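Local coordinates for disulfide bond protein A (Staphylococcus aureus, PDB 3BCI) that probably works as a thiol:disulfide oxidoreductase of the DsbA type in the oxidative folding of proteins, at residues Asn40-His45 against Ser78-Gln83; Val15-Asp20 against Glu167-Leu172; Ser61-Arg66 against Glu101-His106. All blocks are in the same frame, centred on the assembly; numbering follows the deposited sequence.

Overall arrangement
From the N terminus, strand 14-19 enters the middle of the sheet and gives Val15-Asp20, the first half of contact 2; its other half lies on helix 166-174, the last helix, so this contact closes a loop of almost the whole chain. Contacts 1 and 3 both fall within that loop, and they cross, since contact 3 begins before contact 1 is completed. Contact 1 ties the end of helix 24-42 in the thioredoxin domain to helix 79-88 of the helical insertion, and contact 3 joins helices 61-74 and 100-108 within the insertion. Phe82 CE1 packs on His106 CB at 3.8 Å between contacts 1 and 3; Asp20 OD2 probably hydrogen-bonds Ser61 OG (3.0 Å) between contacts 2 and 3.

Contact 1: Asn40-His45 against Ser78-Gln83; sequences NYIDNH and SFLDFQ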
ATOM      1  N   ASN A  40      15.849   6.257   2.932  1.00 26.00           N
ATOM      2  CA  ASN A  40      16.940   5.565   3.601  1.00 28.03           C
ATOM      3  C   ASN A  40      16.944   4.048   3.575  1.00 29.76           C
ATOM      4  O   ASN A  40      17.972   3.435   3.865  1.00 26.24           O
ATOM      5  CB  ASN A  40      17.017   6.043   5.051  1.00 37.58           C
ATOM      6  CG  ASN A  40      17.164   7.549   5.153  1.00 41.79           C
ATOM      7  OD1 ASN A  40      18.085   8.131   4.579  1.00 49.45           O
ATOM      8  ND2 ASN A  40      16.256   8.187   5.881  1.00 36.85           N
ATOM      9  N   TYR A  41      15.824   3.423   3.229  1.00 23.09           N
ATOM     10  CA  TYR A  41      15.809   1.967   3.240  1.00 20.07           C
ATOM     11  C   TYR A  41      15.116   1.246   2.095  1.00 21.49           C
ATOM     12  O   TYR A  41      15.508   0.129   1.755  1.00 21.72           O
ATOM     13  CB  TYR A  41      15.207   1.451   4.555  1.00 22.83           C
ATOM     14  CG  TYR A  41      16.074   1.651   5.775  1.00 23.06           C
ATOM     15  CD1 TYR A  41      15.932   2.777   6.581  1.00 29.90           C
ATOM     16  CD2 TYR A  41      17.051   0.719   6.112  1.00 31.38           C
ATOM     17  CE1 TYR A  41      16.749   2.970   7.696  1.00 35.75           C
ATOM     18  CE2 TYR A  41      17.871   0.901   7.220  1.00 36.03           C
ATOM     19  CZ  TYR A  41      17.715   2.027   8.006  1.00 35.60           C
ATOM     20  OH  TYR A  41      18.529   2.200   9.101  1.00 45.38           O
ATOM     21  N   ILE A  42      14.090   1.850   1.509  1.00 22.63           N
ATOM     22  CA  ILE A  42      13.369   1.169   0.440  1.00 23.69           C
ATOM     23  C   ILE A  42      13.900   1.409  -0.974  1.00 23.21           C
ATOM     24  O   ILE A  42      14.160   0.454  -1.703  1.00 22.52           O
ATOM     25  CB  ILE A  42      11.870   1.524   0.477  1.00 22.18           C
ATOM     26  CG1 ILE A  42      11.305   1.249   1.879  1.00 23.54           C
ATOM     27  CG2 ILE A  42      11.124   0.682  -0.555  1.00 21.10           C
ATOM     28  CD1 ILE A  42       9.866   1.706   2.067  1.00 22.88           C
ATOM     29  N   ASP A  43      14.054   2.668  -1.366  1.00 23.96           N
ATOM     30  CA  ASP A  43      14.555   2.981  -2.707  1.00 27.09           C
ATOM     31  C   ASP A  43      16.001   2.561  -2.938  1.00 28.70           C
ATOM     32  O   ASP A  43      16.416   2.351  -4.078  1.00 26.42           O
ATOM     33  CB  ASP A  43      14.407   4.470  -3.002  1.00 30.11           C
ATOM     34  CG  ASP A  43      12.964   4.877  -3.192  1.00 39.82           C
ATOM     35  OD1 ASP A  43      12.124   3.975  -3.339  1.00 42.51           O
ATOM     36  OD2 ASP A  43      12.667   6.086  -3.198  1.00 39.73           O
ATOM     37  N   ASN A  44      16.773   2.453  -1.863  1.00 26.18           N
ATOM     38  CA  ASN A  44      18.162   2.034  -1.991  1.00 28.43           C
ATOM     39  C   ASN A  44      18.236   0.525  -1.764  1.00 31.58           C
ATOM     40  O   ASN A  44      19.305  -0.044  -1.524  1.00 28.91           O
ATOM     41  CB  ASN A  44      19.057   2.796  -1.005  1.00 27.68           C
ATOM     42  CG  ASN A  44      18.597   2.662   0.426  1.00 36.12           C
ATOM     43  OD1 ASN A  44      17.638   1.948   0.717  1.00 28.35           O
ATOM     44  ND2 ASN A  44      19.284   3.347   1.334  1.00 30.41           N
ATOM     45  N   HIS A  45      17.069  -0.113  -1.829  1.00 27.72           N
ATOM     46  CA  HIS A  45      16.952  -1.564  -1.687  1.00 30.08           C
ATOM     47  C   HIS A  45      17.561  -2.202  -0.442  1.00 33.27           C
ATOM     48  O   HIS A  45      18.041  -3.337  -0.495  1.00 32.55           O
ATOM     49  CB  HIS A  45      17.539  -2.230  -2.934  1.00 32.11           C
ATOM     50  CG  HIS A  45      17.026  -1.650  -4.213  1.00 29.79           C
ATOM     51  ND1 HIS A  45      15.702  -1.732  -4.585  1.00 35.74           N
ATOM     52  CD2 HIS A  45      17.646  -0.933  -5.180  1.00 26.43           C
ATOM     53  CE1 HIS A  45      15.526  -1.088  -5.725  1.00 31.48           C
ATOM     54  NE2 HIS A  45      16.690  -0.594  -6.107  1.00 34.50           N
ATOM     55  N   SER A  78       7.058   2.980  -9.507  1.00 25.50           N
ATOM     56  CA  SER A  78       6.072   4.051  -9.350  1.00 27.72           C
ATOM     57  C   SER A  78       5.115   3.761  -8.195  1.00 26.75           C
ATOM     58  O   SER A  78       4.280   4.593  -7.857  1.00 30.36           O
ATOM     59  CB  SER A  78       5.232   4.205 -10.627  1.00 25.92           C
ATOM     60  OG  SER A  78       6.029   4.507 -11.751  1.00 30.19           O
ATOM     61  N   PHE A  79       5.232   2.579  -7.599  1.00 27.70           N
ATOM     62  CA  PHE A  79       4.337   2.175  -6.518  1.00 28.50           C
ATOM     63  C   PHE A  79       4.275   3.120  -5.317  1.00 31.06           C
ATOM     64  O   PHE A  79       3.183   3.491  -4.878  1.00 23.17           O
ATOM     65  CB  PHE A  79       4.691   0.762  -6.044  1.00 22.07           C
ATOM     66  CG  PHE A  79       3.791   0.247  -4.950  1.00 27.27           C
ATOM     67  CD1 PHE A  79       2.432   0.054  -5.180  1.00 24.57           C
ATOM     68  CD2 PHE A  79       4.299  -0.016  -3.681  1.00 25.67           C
ATOM     69  CE1 PHE A  79       1.587  -0.392  -4.156  1.00 26.64           C
ATOM     70  CE2 PHE A  79       3.469  -0.461  -2.655  1.00 31.06           C
ATOM     71  CZ  PHE A  79       2.111  -0.650  -2.889  1.00 24.80           C
ATOM     72  N   LEU A  80       5.429   3.510  -4.780  1.00 24.54           N
ATOM     73  CA  LEU A  80       5.433   4.397  -3.625  1.00 29.10           C
ATOM     74  C   LEU A  80       4.819   5.765  -3.918  1.00 25.51           C
ATOM     75  O   LEU A  80       4.184   6.361  -3.045  1.00 26.72           O
ATOM     76  CB  LEU A  80       6.853   4.538  -3.063  1.00 24.30           C
ATOM     77  CG  LEU A  80       7.361   3.227  -2.441  1.00 38.40           C
ATOM     78  CD1 LEU A  80       8.758   3.432  -1.865  1.00 36.15           C
ATOM     79  CD2 LEU A  80       6.401   2.768  -1.345  1.00 36.99           C
ATOM     80  N   ASP A  81       4.994   6.270  -5.137  1.00 27.01           N
ATOM     81  CA  ASP A  81       4.402   7.557  -5.481  1.00 30.52           C
ATOM     82  C   ASP A  81       2.894   7.379  -5.545  1.00 27.32           C
ATOM     83  O   ASP A  81       2.132   8.237  -5.101  1.00 24.41           O
ATOM     84  CB  ASP A  81       4.889   8.063  -6.843  1.00 32.79           C
ATOM     85  CG  ASP A  81       6.337   8.488  -6.827  1.00 38.23           C
ATOM     86  OD1 ASP A  81       6.820   8.970  -5.781  1.00 34.85           O
ATOM     87  OD2 ASP A  81       6.991   8.353  -7.878  1.00 47.44           O
ATOM     88  N   PHE A  82       2.471   6.256  -6.119  1.00 24.52           N
ATOM     89  CA  PHE A  82       1.051   5.957  -6.244  1.00 23.22           C
ATOM     90  C   PHE A  82       0.414   5.916  -4.859  1.00 26.62           C
ATOM     91  O   PHE A  82      -0.639   6.505  -4.622  1.00 24.71           O
ATOM     92  CB  PHE A  82       0.853   4.601  -6.923  1.00 22.18           C
ATOM     93  CG  PHE A  82      -0.590   4.249  -7.146  1.00 19.60           C
ATOM     94  CD1 PHE A  82      -1.323   4.889  -8.136  1.00 21.28           C
ATOM     95  CD2 PHE A  82      -1.229   3.321  -6.329  1.00 25.77           C
ATOM     96  CE1 PHE A  82      -2.671   4.612  -8.306  1.00 23.43           C
ATOM     97  CE2 PHE A  82      -2.578   3.037  -6.490  1.00 24.94           C
ATOM     98  CZ  PHE A  82      -3.301   3.686  -7.481  1.00 28.99           C
ATOM     99  N   GLN A  83       1.070   5.209  -3.950  1.00 23.28           N
ATOM    100  CA  GLN A  83       0.587   5.054  -2.593  1.00 22.10           C
ATOM    101  C   GLN A  83       0.478   6.412  -1.904  1.00 23.16           C
ATOM    102  O   GLN A  83      -0.556   6.746  -1.321  1.00 23.14           O
ATOM    103  CB  GLN A  83       1.539   4.122  -1.841  1.00 27.14           C
ATOM    104  CG  GLN A  83       1.029   3.614  -0.528  1.00 38.62           C
ATOM    105  CD  GLN A  83       1.764   2.367  -0.083  1.00 35.01           C
ATOM    106  OE1 GLN A  83       2.976   2.388   0.128  1.00 30.01           O
ATOM    107  NE2 GLN A  83       1.029   1.268   0.054  1.00 32.22           N
TER
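Asp43 and Leu80 mark the closest approach of the two backbones, with 9.3 Å between their CA atoms, where the type I turn Ile42-His45 at the C-terminal end of helix 24-42 faces the first turn of helix 79-88. Leu80 bridges this gap with one methyl. Its CG stands anti to the carbonyl carbon (chi1 -68°) and CD1 continues the chain fully extended, which carries that carbon to the far side. There Leu80 CD1 lies 3.9 Å from Ile42 CG2, the branch anti to Ile42's own backbone N, and the two side chains cross at a slant. The same Leu80 CD1 sits 3.7 Å from Asp43 OD1, the aspartate running past the leucine in the opposite direction. The turn is pinned by His45 N to Ile42 O at 3.0 Å, and Asn44 ND2 reaches back to Asn40 O (2.9 Å) from above that carbonyl plane. Tyr49 of strand 48-53 touches both Ile42 and Leu80, filling in the contact from the sheet. No hydrogen bond joins the segments directly. Arg38 does so indirectly: it salt-bridges Asp43 OD2 through NE and Asp81 OD1 through NH1. The chemistry is thus one methyl touching an apolar branch and a carboxylate oxygen at the surface, flanked by a shared arginine, one cation holding a carboxylate from the thioredoxin domain and another from the helical insertion.

Contact 2: Val15-Asp20 against Glu167-Leu172; sequences VVVYGD and ESYEKL
Tyr169 lies against Val15 and Val17 in the core of the thioredoxin fold, where the C-terminal helix 166-174 packs on the sheet over strand 14-19, one of its two inner strands. The backbones stay apart, Val15 CA and Tyr169 CA being 8.7 Å from each other, and the tyrosine side chain spans the distance. Its ring is set by CG turned anti to the carbonyl carbon (chi1 -69°), which lays the long axis of the phenol along the strand from Val15 toward Val17. Val15 comes to the ring at its edge, close to the ring plane: Val15 CG1 approaches Tyr169 CD1 at 4.2 Å. That methyl is the one anti to the valine N (chi1 178°). Two residues on, Val17 presents its other branch, CG2, at 4.4 Å from Tyr169 OH, a loose touch at the far end of the phenol. Val15 and Val17 thus share one face of the strand, while Val16 is directed away. Leu29 and Val33 of helix 24-42, which carries the Cys23-Cys26 disulfide at its N-terminal start, and Ala153 of strand 152-155 also touch Tyr169, so the ring is wedged between helix and sheet. With this apolar surround the hydroxyl of this buried residue still has a polar partner, as Tyr169 OH is hydrogen-bonded to the backbone O of Pro163.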
ATOM      1  N   VAL A  15       9.946  -5.250   5.825  1.00 21.36           N
ATOM      2  CA  VAL A  15       9.096  -4.311   6.549  1.00 22.62           C
ATOM      3  C   VAL A  15       7.665  -4.448   6.032  1.00 26.84           C
ATOM      4  O   VAL A  15       7.401  -4.249   4.843  1.00 24.56           O
ATOM      5  CB  VAL A  15       9.571  -2.856   6.348  1.00 25.90           C
ATOM      6  CG1 VAL A  15       8.640  -1.897   7.083  1.00 16.26           C
ATOM      7  CG2 VAL A  15      11.011  -2.703   6.847  1.00 23.95           C
ATOM      8  N   VAL A  16       6.745  -4.796   6.927  1.00 22.65           N
ATOM      9  CA  VAL A  16       5.347  -4.967   6.551  1.00 19.81           C
ATOM     10  C   VAL A  16       4.464  -3.952   7.266  1.00 23.02           C
ATOM     11  O   VAL A  16       4.542  -3.790   8.489  1.00 24.32           O
ATOM     12  CB  VAL A  16       4.823  -6.376   6.910  1.00 24.24           C
ATOM     13  CG1 VAL A  16       3.372  -6.522   6.446  1.00 25.47           C
ATOM     14  CG2 VAL A  16       5.701  -7.445   6.277  1.00 28.10           C
ATOM     15  N   VAL A  17       3.632  -3.265   6.493  1.00 22.02           N
ATOM     16  CA  VAL A  17       2.707  -2.287   7.048  1.00 21.67           C
ATOM     17  C   VAL A  17       1.303  -2.757   6.692  1.00 23.54           C
ATOM     18  O   VAL A  17       1.006  -3.011   5.523  1.00 22.05           O
ATOM     19  CB  VAL A  17       2.935  -0.869   6.462  1.00 25.05           C
ATOM     20  CG1 VAL A  17       1.783   0.072   6.869  1.00 22.90           C
ATOM     21  CG2 VAL A  17       4.255  -0.305   6.977  1.00 21.89           C
ATOM     22  N   TYR A  18       0.461  -2.898   7.710  1.00 22.25           N
ATOM     23  CA  TYR A  18      -0.924  -3.324   7.531  1.00 22.98           C
ATOM     24  C   TYR A  18      -1.808  -2.092   7.565  1.00 24.45           C
ATOM     25  O   TYR A  18      -1.654  -1.241   8.439  1.00 26.72           O
ATOM     26  CB  TYR A  18      -1.331  -4.278   8.657  1.00 21.35           C
ATOM     27  CG  TYR A  18      -0.669  -5.633   8.586  1.00 27.89           C
ATOM     28  CD1 TYR A  18      -1.215  -6.658   7.812  1.00 24.06           C
ATOM     29  CD2 TYR A  18       0.492  -5.900   9.313  1.00 23.45           C
ATOM     30  CE1 TYR A  18      -0.629  -7.917   7.770  1.00 26.40           C
ATOM     31  CE2 TYR A  18       1.091  -7.155   9.278  1.00 31.34           C
ATOM     32  CZ  TYR A  18       0.524  -8.160   8.508  1.00 27.90           C
ATOM     33  OH  TYR A  18       1.085  -9.415   8.506  1.00 28.06           O
ATOM     34  N   GLY A  19      -2.731  -1.988   6.615  1.00 24.83           N
ATOM     35  CA  GLY A  19      -3.610  -0.837   6.593  1.00 25.98           C
ATOM     36  C   GLY A  19      -4.719  -0.881   5.561  1.00 22.17           C
ATOM     37  O   GLY A  19      -5.132  -1.945   5.106  1.00 28.77           O
ATOM     38  N   ASP A  20      -5.198   0.300   5.196  1.00 25.15           N
ATOM     39  CA  ASP A  20      -6.274   0.451   4.222  1.00 23.45           C
ATOM     40  C   ASP A  20      -6.165   1.885   3.718  1.00 25.92           C
ATOM     41  O   ASP A  20      -5.939   2.799   4.509  1.00 23.39           O
ATOM     42  CB  ASP A  20      -7.631   0.232   4.908  1.00 24.49           C
ATOM     43  CG  ASP A  20      -8.791   0.192   3.924  1.00 27.28           C
ATOM     44  OD1 ASP A  20      -8.829   1.037   3.008  1.00 28.98           O
ATOM     45  OD2 ASP A  20      -9.672  -0.679   4.075  1.00 30.62           O
ATOM     46  N   GLU A 167      12.002   6.932  13.224  1.00 29.44           N
ATOM     47  CA  GLU A 167      13.097   6.490  14.081  1.00 28.88           C
ATOM     48  C   GLU A 167      12.822   5.165  14.776  1.00 25.80           C
ATOM     49  O   GLU A 167      13.752   4.463  15.178  1.00 29.12           O
ATOM     50  CB  GLU A 167      13.425   7.560  15.125  1.00 36.84           C
ATOM     51  CG  GLU A 167      13.568   8.951  14.533  1.00 48.41           C
ATOM     52  CD  GLU A 167      14.366   9.887  15.414  0.50 55.26           C
ATOM     53  OE1 GLU A 167      14.151   9.883  16.645  0.50 57.80           O
ATOM     54  OE2 GLU A 167      15.204  10.636  14.869  0.50 57.53           O
ATOM     55  N   SER A 168      11.548   4.819  14.929  1.00 27.37           N
ATOM     56  CA  SER A 168      11.207   3.559  15.572  1.00 26.94           C
ATOM     57  C   SER A 168      11.503   2.405  14.611  1.00 27.24           C
ATOM     58  O   SER A 168      11.820   1.291  15.035  1.00 27.95           O
ATOM     59  CB  SER A 168       9.733   3.554  15.985  1.00 25.07           C
ATOM     60  OG  SER A 168       9.440   2.395  16.738  1.00 25.92           O
ATOM     61  N   TYR A 169      11.400   2.672  13.314  1.00 23.43           N
ATOM     62  CA  TYR A 169      11.698   1.646  12.313  1.00 25.68           C
ATOM     63  C   TYR A 169      13.213   1.497  12.254  1.00 23.88           C
ATOM     64  O   TYR A 169      13.750   0.389  12.286  1.00 28.66           O
ATOM     65  CB  TYR A 169      11.194   2.064  10.930  1.00 23.92           C
ATOM     66  CG  TYR A 169       9.693   2.098  10.783  1.00 25.35           C
ATOM     67  CD1 TYR A 169       9.024   1.117  10.046  1.00 22.49           C
ATOM     68  CD2 TYR A 169       8.940   3.113  11.372  1.00 22.55           C
ATOM     69  CE1 TYR A 169       7.646   1.149   9.897  1.00 21.15           C
ATOM     70  CE2 TYR A 169       7.560   3.154  11.232  1.00 24.31           C
ATOM     71  CZ  TYR A 169       6.918   2.170  10.494  1.00 24.38           C
ATOM     72  OH  TYR A 169       5.551   2.208  10.359  1.00 21.59           O
ATOM     73  N   GLU A 170      13.890   2.635  12.159  1.00 24.52           N
ATOM     74  CA  GLU A 170      15.343   2.685  12.086  1.00 34.35           C
ATOM     75  C   GLU A 170      15.959   1.926  13.255  1.00 38.40           C
ATOM     76  O   GLU A 170      16.986   1.260  13.108  1.00 34.83           O
ATOM     77  CB  GLU A 170      15.797   4.147  12.094  1.00 34.08           C
ATOM     78  CG  GLU A 170      17.269   4.358  11.828  1.00 44.35           C
ATOM     79  CD  GLU A 170      17.596   5.817  11.586  1.00 52.77           C
ATOM     80  OE1 GLU A 170      17.245   6.654  12.444  1.00 62.45           O
ATOM     81  OE2 GLU A 170      18.202   6.126  10.538  1.00 59.96           O
ATOM     82  N   LYS A 171      15.313   2.018  14.412  1.00 34.27           N
ATOM     83  CA  LYS A 171      15.780   1.342  15.613  1.00 35.06           C
ATOM     84  C   LYS A 171      15.878  -0.162  15.372  1.00 37.67           C
ATOM     85  O   LYS A 171      16.899  -0.776  15.673  1.00 39.78           O
ATOM     86  CB  LYS A 171      14.825   1.639  16.768  1.00 49.57           C
ATOM     87  CG  LYS A 171      15.311   1.207  18.138  1.00 58.54           C
ATOM     88  CD  LYS A 171      14.421   1.807  19.213  1.00 61.77           C
ATOM     89  CE  LYS A 171      14.292   0.887  20.410  0.50 65.18           C
ATOM     90  NZ  LYS A 171      13.331   1.430  21.407  0.50 63.49           N
ATOM     91  N   LEU A 172      14.822  -0.750  14.818  1.00 33.86           N
ATOM     92  CA  LEU A 172      14.811  -2.181  14.528  1.00 39.73           C
ATOM     93  C   LEU A 172      15.754  -2.556  13.390  1.00 36.06           C
ATOM     94  O   LEU A 172      16.331  -3.643  13.383  1.00 44.72           O
ATOM     95  CB  LEU A 172      13.397  -2.642  14.157  1.00 35.71           C
ATOM     96  CG  LEU A 172      12.440  -2.958  15.300  1.00 37.80           C
ATOM     97  CD1 LEU A 172      11.111  -3.441  14.735  1.00 33.58           C
ATOM     98  CD2 LEU A 172      13.056  -4.024  16.190  1.00 38.04           C
TER

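Contact 3: Ser61-Arg66 against Glu101-His106; sequences SIVGSR and ELLDKH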
ATOM      1  N   SER A  61     -12.940  -0.292  -0.885  1.00 28.28           N
ATOM      2  CA  SER A  61     -11.601  -0.529  -0.344  1.00 31.64           C
ATOM      3  C   SER A  61     -10.846  -1.559  -1.167  1.00 25.56           C
ATOM      4  O   SER A  61      -9.684  -1.362  -1.510  1.00 27.56           O
ATOM      5  CB  SER A  61     -11.674  -1.023   1.108  1.00 29.29           C
ATOM      6  OG  SER A  61     -11.772   0.054   2.023  1.00 44.87           O
ATOM      7  N   ILE A  62     -11.518  -2.659  -1.482  1.00 24.26           N
ATOM      8  CA  ILE A  62     -10.914  -3.740  -2.251  1.00 23.83           C
ATOM      9  C   ILE A  62     -10.581  -3.298  -3.675  1.00 28.86           C
ATOM     10  O   ILE A  62      -9.618  -3.784  -4.272  1.00 24.59           O
ATOM     11  CB  ILE A  62     -11.856  -4.975  -2.297  1.00 29.19           C
ATOM     12  CG1 ILE A  62     -11.101  -6.200  -2.812  1.00 30.92           C
ATOM     13  CG2 ILE A  62     -13.063  -4.682  -3.186  1.00 31.51           C
ATOM     14  CD1 ILE A  62      -9.991  -6.676  -1.875  1.00 30.14           C
ATOM     15  N   VAL A  63     -11.377  -2.380  -4.217  1.00 27.55           N
ATOM     16  CA  VAL A  63     -11.138  -1.897  -5.571  1.00 28.39           C
ATOM     17  C   VAL A  63      -9.842  -1.096  -5.568  1.00 26.62           C
ATOM     18  O   VAL A  63      -9.007  -1.241  -6.462  1.00 26.06           O
ATOM     19  CB  VAL A  63     -12.295  -0.997  -6.077  1.00 31.28           C
ATOM     20  CG1 VAL A  63     -12.003  -0.529  -7.493  1.00 25.12           C
ATOM     21  CG2 VAL A  63     -13.612  -1.769  -6.053  1.00 29.38           C
ATOM     22  N   GLY A  64      -9.682  -0.251  -4.554  1.00 25.06           N
ATOM     23  CA  GLY A  64      -8.475   0.545  -4.442  1.00 21.56           C
ATOM     24  C   GLY A  64      -7.274  -0.370  -4.272  1.00 22.52           C
ATOM     25  O   GLY A  64      -6.200  -0.115  -4.825  1.00 23.74           O
ATOM     26  N   SER A  65      -7.461  -1.447  -3.515  1.00 20.78           N
ATOM     27  CA  SER A  65      -6.391  -2.408  -3.274  1.00 26.52           C
ATOM     28  C   SER A  65      -5.973  -3.096  -4.567  1.00 21.66           C
ATOM     29  O   SER A  65      -4.787  -3.304  -4.800  1.00 21.05           O
ATOM     30  CB  SER A  65      -6.830  -3.462  -2.255  1.00 23.10           C
ATOM     31  OG  SER A  65      -5.770  -4.367  -1.989  1.00 25.65           O
ATOM     32  N   ARG A  66      -6.943  -3.464  -5.402  1.00 21.90           N
ATOM     33  CA  ARG A  66      -6.632  -4.103  -6.683  1.00 24.29           C
ATOM     34  C   ARG A  66      -5.789  -3.177  -7.571  1.00 21.80           C
ATOM     35  O   ARG A  66      -4.774  -3.590  -8.122  1.00 24.84           O
ATOM     36  CB  ARG A  66      -7.919  -4.465  -7.430  1.00 21.32           C
ATOM     37  CG  ARG A  66      -8.744  -5.557  -6.772  1.00 25.68           C
ATOM     38  CD  ARG A  66     -10.135  -5.615  -7.385  1.00 29.00           C
ATOM     39  NE  ARG A  66     -10.996  -6.561  -6.686  1.00 30.31           N
ATOM     40  CZ  ARG A  66     -12.321  -6.475  -6.658  1.00 28.33           C
ATOM     41  NH1 ARG A  66     -12.937  -5.485  -7.289  1.00 27.92           N
ATOM     42  NH2 ARG A  66     -13.028  -7.377  -5.996  1.00 33.78           N
ATOM     43  N   GLU A 101     -13.085   5.689 -11.570  1.00 30.74           N
ATOM     44  CA  GLU A 101     -12.796   6.963 -12.210  1.00 32.51           C
ATOM     45  C   GLU A 101     -11.602   7.607 -11.518  1.00 25.17           C
ATOM     46  O   GLU A 101     -10.645   8.020 -12.167  1.00 28.70           O
ATOM     47  CB  GLU A 101     -13.997   7.912 -12.109  1.00 35.30           C
ATOM     48  CG  GLU A 101     -13.805   9.219 -12.883  1.00 41.81           C
ATOM     49  CD  GLU A 101     -14.831  10.282 -12.529  0.50 40.70           C
ATOM     50  OE1 GLU A 101     -15.952   9.922 -12.117  0.50 33.63           O
ATOM     51  OE2 GLU A 101     -14.520  11.484 -12.678  0.50 40.48           O
ATOM     52  N   LEU A 102     -11.664   7.693 -10.192  1.00 29.90           N
ATOM     53  CA  LEU A 102     -10.578   8.295  -9.427  1.00 28.72           C
ATOM     54  C   LEU A 102      -9.305   7.464  -9.525  1.00 27.52           C
ATOM     55  O   LEU A 102      -8.210   8.008  -9.675  1.00 27.82           O
ATOM     56  CB  LEU A 102     -10.981   8.460  -7.956  1.00 32.03           C
ATOM     57  CG  LEU A 102      -9.914   9.056  -7.029  1.00 30.84           C
ATOM     58  CD1 LEU A 102     -10.578   9.806  -5.886  1.00 36.63           C
ATOM     59  CD2 LEU A 102      -9.005   7.947  -6.499  1.00 28.21           C
ATOM     60  N   LEU A 103      -9.440   6.145  -9.440  1.00 23.66           N
ATOM     61  CA  LEU A 103      -8.263   5.286  -9.532  1.00 30.48           C
ATOM     62  C   LEU A 103      -7.602   5.392 -10.911  1.00 28.43           C
ATOM     63  O   LEU A 103      -6.379   5.495 -11.009  1.00 25.90           O
ATOM     64  CB  LEU A 103      -8.645   3.838  -9.208  1.00 24.32           C
ATOM     65  CG  LEU A 103      -9.007   3.657  -7.725  1.00 26.86           C
ATOM     66  CD1 LEU A 103      -9.674   2.312  -7.508  1.00 26.16           C
ATOM     67  CD2 LEU A 103      -7.750   3.783  -6.872  1.00 22.94           C
ATOM     68  N   ASP A 104      -8.397   5.385 -11.978  1.00 24.22           N
ATOM     69  CA  ASP A 104      -7.815   5.507 -13.313  1.00 28.30           C
ATOM     70  C   ASP A 104      -7.087   6.847 -13.398  1.00 29.62           C
ATOM     71  O   ASP A 104      -5.989   6.941 -13.952  1.00 25.91           O
ATOM     72  CB  ASP A 104      -8.898   5.425 -14.399  1.00 29.51           C
ATOM     73  CG  ASP A 104      -9.462   4.022 -14.557  1.00 32.85           C
ATOM     74  OD1 ASP A 104      -8.951   3.091 -13.903  1.00 31.32           O
ATOM     75  OD2 ASP A 104     -10.415   3.847 -15.344  1.00 31.71           O
ATOM     76  N   LYS A 105      -7.697   7.880 -12.831  1.00 28.24           N
ATOM     77  CA  LYS A 105      -7.097   9.209 -12.831  1.00 36.25           C
ATOM     78  C   LYS A 105      -5.742   9.169 -12.127  1.00 28.08           C
ATOM     79  O   LYS A 105      -4.767   9.761 -12.586  1.00 30.10           O
ATOM     80  CB  LYS A 105      -8.024  10.200 -12.123  1.00 40.77           C
ATOM     81  CG  LYS A 105      -7.460  11.608 -11.985  1.00 48.46           C
ATOM     82  CD  LYS A 105      -8.514  12.578 -11.456  0.50 59.17           C
ATOM     83  CE  LYS A 105      -8.917  12.268 -10.021  0.50 66.20           C
ATOM     84  NZ  LYS A 105      -7.832  12.594  -9.062  0.50 68.01           N
ATOM     85  N   HIS A 106      -5.677   8.464 -11.006  1.00 28.20           N
ATOM     86  CA  HIS A 106      -4.421   8.372 -10.272  1.00 24.40           C
ATOM     87  C   HIS A 106      -3.373   7.556 -11.022  1.00 25.11           C
ATOM     88  O   HIS A 106      -2.184   7.881 -10.999  1.00 27.31           O
ATOM     89  CB  HIS A 106      -4.680   7.797  -8.881  1.00 27.62           C
ATOM     90  CG  HIS A 106      -5.151   8.823  -7.899  1.00 32.08           C
ATOM     91  ND1 HIS A 106      -4.460   9.118  -6.744  1.00 31.83           N
ATOM     92  CD2 HIS A 106      -6.211   9.666  -7.931  1.00 34.57           C
ATOM     93  CE1 HIS A 106      -5.074  10.100  -6.105  1.00 36.48           C
ATOM     94  NE2 HIS A 106      -6.137  10.449  -6.803  1.00 36.97           N
TER
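Two helices of the all-helical domain inserted into the thioredoxin fold meet here, 61-74 through Val63 and Gly64 and 100-108 through Leu103. The helices come close at Gly64, whose CA is 7.0 Å from the CA of Leu103, and there Leu103 packs on the glycine backbone. Leu103 CD1 rests 3.7 Å from Gly64 CA, and the second methyl, Leu103 CD2, is 4.1 Å from that same Gly64 CA, so the fork of the leucine straddles this one carbon. Leu103 CD1 also touches Val63 CG1 at 3.7 Å. The torsions of both residues bring these two methyls together: Leu103 sends CG anti to its carbonyl carbon (chi1 -69°) with CD1 stretched out toward the neighbour, and Val63 turns CG1 anti to its own N (chi1 -180°). Every contact across the segments is apolar. Tyr124 of helix 114-125 touches both Val63 and Leu103 and extends the apolar patch to a third helix, while its OH is hydrogen-bonded to Asp104 OD1; Asp104 OD2 forms a salt bridge with Lys125. Arg66, about one turn beyond Val63 on helix 61-74, makes a cation-pi contact with Trp132 of helix 130-144. Close helix-on-helix packing of this kind builds the helical insertion that distinguishes DsbA-type proteins from thioredoxin itself.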